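PDB 3LOV: protoporphyrinogen oxidase from Exiguobacterium sibiricum, which probably oxidises coproporphyrinogen III to coproporphyrin III with bound FAD and molecular oxygen, a step of heme b biosynthesis. Local coordinates for residues T87-L98 with G327-Y338. Numbering follows the deposited sequence.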
loop_
_atom_site.group_PDB
_atom_site.type_symbol
_atom_site.label_atom_id
_atom_site.label_comp_id
_atom_site.label_asym_id
_atom_site.label_seq_id
_atom_site.Cartn_x
_atom_site.Cartn_y
_atom_site.Cartn_z
ATOM N N THR A 87 12.931 8.696 -12.040
ATOM C CA THR A 87 13.905 8.509 -10.971
ATOM C C THR A 87 14.924 9.644 -11.068
ATOM O O THR A 87 15.278 10.045 -12.177
ATOM C CB THR A 87 14.596 7.135 -11.132
ATOM O OG1 THR A 87 15.335 7.097 -12.360
ATOM C CG2 THR A 87 13.549 6.019 -11.162
ATOM N N SER A 88 15.384 10.177 -9.935
ATOM C CA SER A 88 16.510 11.155 -9.944
ATOM C C SER A 88 17.377 11.046 -8.673
ATOM O O SER A 88 18.318 10.250 -8.658
ATOM C CB SER A 88 16.070 12.594 -10.250
ATOM O OG SER A 88 15.209 13.132 -9.267
ATOM N N GLN A 89 17.076 11.819 -7.628
ATOM C CA GLN A 89 17.705 11.617 -6.321
ATOM C C GLN A 89 16.654 11.558 -5.184
ATOM O O GLN A 89 15.776 12.422 -5.072
ATOM C CB GLN A 89 18.770 12.703 -6.026
ATOM C CG GLN A 89 19.626 12.425 -4.736
ATOM C CD GLN A 89 20.641 11.270 -4.890
ATOM O OE1 GLN A 89 21.634 11.390 -5.610
ATOM N NE2 GLN A 89 20.394 10.158 -4.196
ATOM N N ALA A 90 16.750 10.529 -4.352
ATOM C CA ALA A 90 15.929 10.477 -3.139
ATOM C C ALA A 90 16.821 10.609 -1.884
ATOM O O ALA A 90 18.043 10.377 -1.945
ATOM C CB ALA A 90 15.116 9.198 -3.103
ATOM N N PHE A 91 16.184 10.949 -0.758
ATOM C CA PHE A 91 16.880 11.342 0.458
ATOM C C PHE A 91 16.283 10.654 1.672
ATOM O O PHE A 91 15.149 10.153 1.628
ATOM C CB PHE A 91 16.788 12.862 0.696
ATOM C CG PHE A 91 17.381 13.720 -0.395
ATOM C CD1 PHE A 91 18.741 14.045 -0.390
ATOM C CD2 PHE A 91 16.557 14.270 -1.397
ATOM C CE1 PHE A 91 19.280 14.873 -1.388
ATOM C CE2 PHE A 91 17.071 15.107 -2.390
ATOM C CZ PHE A 91 18.444 15.408 -2.393
ATOM N N ILE A 92 17.082 10.578 2.726
ATOM C CA ILE A 92 16.622 10.253 4.086
ATOM C C ILE A 92 16.829 11.520 4.888
ATOM O O ILE A 92 17.933 12.087 4.872
ATOM C CB ILE A 92 17.447 9.174 4.840
ATOM C CG1 ILE A 92 17.706 7.921 4.000
ATOM C CG2 ILE A 92 16.722 8.731 6.078
ATOM C CD1 ILE A 92 16.515 6.958 3.866
ATOM N N LEU A 93 15.779 11.944 5.579
ATOM C CA LEU A 93 15.839 12.978 6.599
ATOM C C LEU A 93 15.925 12.348 7.971
ATOM O O LEU A 93 15.028 11.602 8.389
ATOM C CB LEU A 93 14.575 13.837 6.557
ATOM C CG LEU A 93 14.458 15.062 7.472
ATOM C CD1 LEU A 93 15.524 16.120 7.154
ATOM C CD2 LEU A 93 13.096 15.678 7.286
ATOM N N ASP A 94 17.012 12.626 8.672
ATOM C CA ASP A 94 17.081 12.344 10.102
ATOM C C ASP A 94 17.418 13.597 10.914
ATOM O O ASP A 94 17.375 14.720 10.402
ATOM C CB ASP A 94 18.071 11.228 10.356
ATOM C CG ASP A 94 19.499 11.599 10.012
ATOM O OD1 ASP A 94 19.845 12.793 9.801
ATOM O OD2 ASP A 94 20.288 10.643 9.933
ATOM N N THR A 95 17.764 13.397 12.181
ATOM C CA THR A 95 18.011 14.509 13.072
ATOM C C THR A 95 19.230 15.300 12.597
ATOM O O THR A 95 19.303 16.504 12.815
ATOM C CB THR A 95 18.180 14.038 14.521
ATOM O OG1 THR A 95 19.116 12.967 14.558
ATOM C CG2 THR A 95 16.909 13.515 15.053
ATOM N N GLY A 96 20.142 14.635 11.890
ATOM C CA GLY A 96 21.288 15.293 11.289
ATOM C C GLY A 96 21.074 15.951 9.936
ATOM O O GLY A 96 22.045 16.344 9.296
ATOM N N GLY A 97 19.829 16.069 9.475
ATOM C CA GLY A 97 19.542 16.722 8.185
ATOM C C GLY A 97 19.151 15.796 7.033
ATOM O O GLY A 97 18.791 14.635 7.241
ATOM N N LEU A 98 19.228 16.333 5.817
ATOM C CA LEU A 98 18.825 15.636 4.601
ATOM C C LEU A 98 20.033 14.960 3.951
ATOM O O LEU A 98 20.931 15.645 3.473
ATOM C CB LEU A 98 18.213 16.624 3.605
ATOM C CG LEU A 98 16.749 16.542 3.181
ATOM C CD1 LEU A 98 16.598 17.355 1.872
ATOM C CD2 LEU A 98 16.223 15.122 3.010
ATOM N N GLY A 327 15.370 16.560 -6.011
ATOM C CA GLY A 327 15.167 15.155 -6.379
ATOM C C GLY A 327 13.691 14.782 -6.319
ATOM O O GLY A 327 12.832 15.673 -6.288
ATOM N N THR A 328 13.371 13.484 -6.278
ATOM C CA THR A 328 11.954 13.072 -6.320
ATOM C C THR A 328 11.281 13.147 -4.952
ATOM O O THR A 328 10.078 13.377 -4.902
ATOM C CB THR A 328 11.761 11.691 -6.898
ATOM O OG1 THR A 328 12.694 10.793 -6.276
ATOM C CG2 THR A 328 11.960 11.730 -8.443
ATOM N N GLY A 329 12.039 12.915 -3.866
ATOM C CA GLY A 329 11.534 13.137 -2.516
ATOM C C GLY A 329 12.389 12.542 -1.416
ATOM O O GLY A 329 13.541 12.171 -1.636
ATOM N N PHE A 330 11.823 12.468 -0.215
ATOM C CA PHE A 330 12.547 11.945 0.944
ATOM C C PHE A 330 11.640 11.165 1.901
ATOM O O PHE A 330 10.435 11.433 1.957
ATOM C CB PHE A 330 13.291 13.076 1.692
ATOM C CG PHE A 330 12.392 14.152 2.275
ATOM C CD1 PHE A 330 11.827 14.001 3.540
ATOM C CD2 PHE A 330 12.152 15.344 1.581
ATOM C CE1 PHE A 330 11.000 14.972 4.070
ATOM C CE2 PHE A 330 11.330 16.335 2.120
ATOM C CZ PHE A 330 10.765 16.150 3.372
ATOM N N VAL A 331 12.236 10.209 2.625
ATOM C CA VAL A 331 11.603 9.507 3.755
ATOM C C VAL A 331 12.226 10.015 5.079
ATOM O O VAL A 331 13.388 10.444 5.095
ATOM C CB VAL A 331 11.767 7.985 3.606
ATOM C CG1 VAL A 331 10.967 7.470 2.413
ATOM C CG2 VAL A 331 13.247 7.613 3.433
ATOM N N VAL A 332 11.447 10.031 6.166
ATOM C CA VAL A 332 11.902 10.581 7.441
ATOM C C VAL A 332 12.138 9.492 8.494
ATOM O O VAL A 332 11.289 8.618 8.745
ATOM C CB VAL A 332 10.892 11.605 8.010
ATOM C CG1 VAL A 332 11.433 12.309 9.319
ATOM C CG2 VAL A 332 10.522 12.614 6.927
ATOM N N ASN A 333 13.290 9.570 9.151
ATOM C CA ASN A 333 13.549 8.701 10.289
ATOM C C ASN A 333 12.554 9.072 11.406
ATOM O O ASN A 333 12.364 10.250 11.718
ATOM C CB ASN A 333 14.986 8.830 10.758
ATOM C CG ASN A 333 15.330 7.845 11.867
ATOM O OD1 ASN A 333 14.573 7.675 12.834
ATOM N ND2 ASN A 333 16.472 7.188 11.733
ATOM N N ARG A 334 11.900 8.056 11.947
ATOM C CA ARG A 334 10.850 8.227 12.958
ATOM C C ARG A 334 11.371 8.912 14.236
ATOM O O ARG A 334 10.584 9.509 14.999
ATOM C CB ARG A 334 10.296 6.857 13.324
ATOM C CG ARG A 334 11.279 5.997 14.124
ATOM C CD ARG A 334 10.954 4.480 14.019
ATOM N NE ARG A 334 9.593 4.207 14.440
ATOM C CZ ARG A 334 9.008 3.007 14.385
ATOM N NH1 ARG A 334 9.642 1.947 13.909
ATOM N NH2 ARG A 334 7.766 2.867 14.807
ATOM N N ARG A 335 12.684 8.827 14.476
ATOM C CA ARG A 335 13.300 9.504 15.614
ATOM C C ARG A 335 13.421 11.021 15.470
ATOM O O ARG A 335 13.658 11.690 16.469
ATOM C CB ARG A 335 14.691 8.911 15.928
ATOM C CG ARG A 335 14.625 7.465 16.315
ATOM C CD ARG A 335 16.000 6.777 16.206
ATOM N NE ARG A 335 15.789 5.349 16.378
ATOM C CZ ARG A 335 15.237 4.549 15.466
ATOM N NH1 ARG A 335 14.835 5.047 14.288
ATOM N NH2 ARG A 335 15.074 3.252 15.731
ATOM N N ALA A 336 13.255 11.565 14.263
ATOM C CA ALA A 336 13.593 12.980 14.007
ATOM C C ALA A 336 12.430 13.864 14.424
ATOM O O ALA A 336 11.314 13.394 14.449
ATOM C CB ALA A 336 13.945 13.215 12.500
ATOM N N PRO A 337 12.669 15.161 14.703
ATOM C CA PRO A 337 11.561 16.003 15.210
ATOM C C PRO A 337 10.631 16.581 14.129
ATOM O O PRO A 337 10.650 17.792 13.875
ATOM C CB PRO A 337 12.312 17.097 15.988
ATOM C CG PRO A 337 13.612 17.229 15.252
ATOM C CD PRO A 337 13.972 15.841 14.833
ATOM N N TYR A 338 9.831 15.712 13.494
ATOM C CA TYR A 338 8.938 16.105 12.400
ATOM C C TYR A 338 7.628 15.358 12.492
ATOM O O TYR A 338 7.583 14.253 12.985
ATOM C CB TYR A 338 9.574 15.811 11.030
ATOM C CG TYR A 338 10.876 16.507 10.819
ATOM C CD1 TYR A 338 10.901 17.838 10.415
ATOM C CD2 TYR A 338 12.070 15.865 11.040
ATOM C CE1 TYR A 338 12.084 18.513 10.224
ATOM C CE2 TYR A 338 13.274 16.533 10.862
ATOM C CZ TYR A 338 13.270 17.863 10.446
ATOM O OH TYR A 338 14.447 18.559 10.262
HETATM O O HOH W 1 14.682 9.754 -7.404
HETATM O O HOH W 2 13.583 9.172 -0.293
HETATM O O HOH W 3 18.279 7.823 9.524
HETATM O O HOH W 4 16.834 17.331 10.422
#
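Leu93 lays its CD2 methyl over one face of the Tyr338 ring, 3.8 Å from the centroid, a CH-pi contact displaced toward the rim at CE2. With CG anti to the backbone N (chi1 -175°), the same methyl also reaches Phe330 CE1 at 3.9 Å and Val332 CG2. Phe330 meets the other segment again through its CB, which packs against Phe91 CB at 3.6 Å, while the side chain of Leu98 crosses that of Phe330 at about a right angle, bringing CD2 to 3.8 Å from Phe330 CB. Ile391 of helix 377-392 covers this apolar face, touching Leu93, Phe330 and Tyr338.

Strands 90-94 and 329-332 pair in parallel within the mixed sheet of this amine-oxidase-type flavoprotein, each having an antiparallel neighbour beyond, strands 97-100 and 340-345. The backbone bonds straighten toward the C-terminal end: Val331 N to Phe91 O makes 159° at the hydrogen, Asn333 N to Leu93 O 171°. On the face bearing Ile92 and Val331, CD1 of the former presses on CG2 of the latter at 3.4 Å, a tight fit.

Past the strands, Asn333 begins a type I turn and an Asx turn: its OD1 accepts from both Arg335 N (2.8 Å) and Arg335 NH1, and sits at the edge of the guanidinium, in its plane. ND2 binds a water that reaches Asp94 OD2 only weakly; Asp94 OD1 bonds to His99. An alanine replacing Asn333 would probably leave Arg335 N and NH1 without this shared acceptor and the guanidinium freer to turn. At the end of that turn, Thr95 CG2 abuts Ala336 CA at 3.5 Å and, just after it, Pro337 CD.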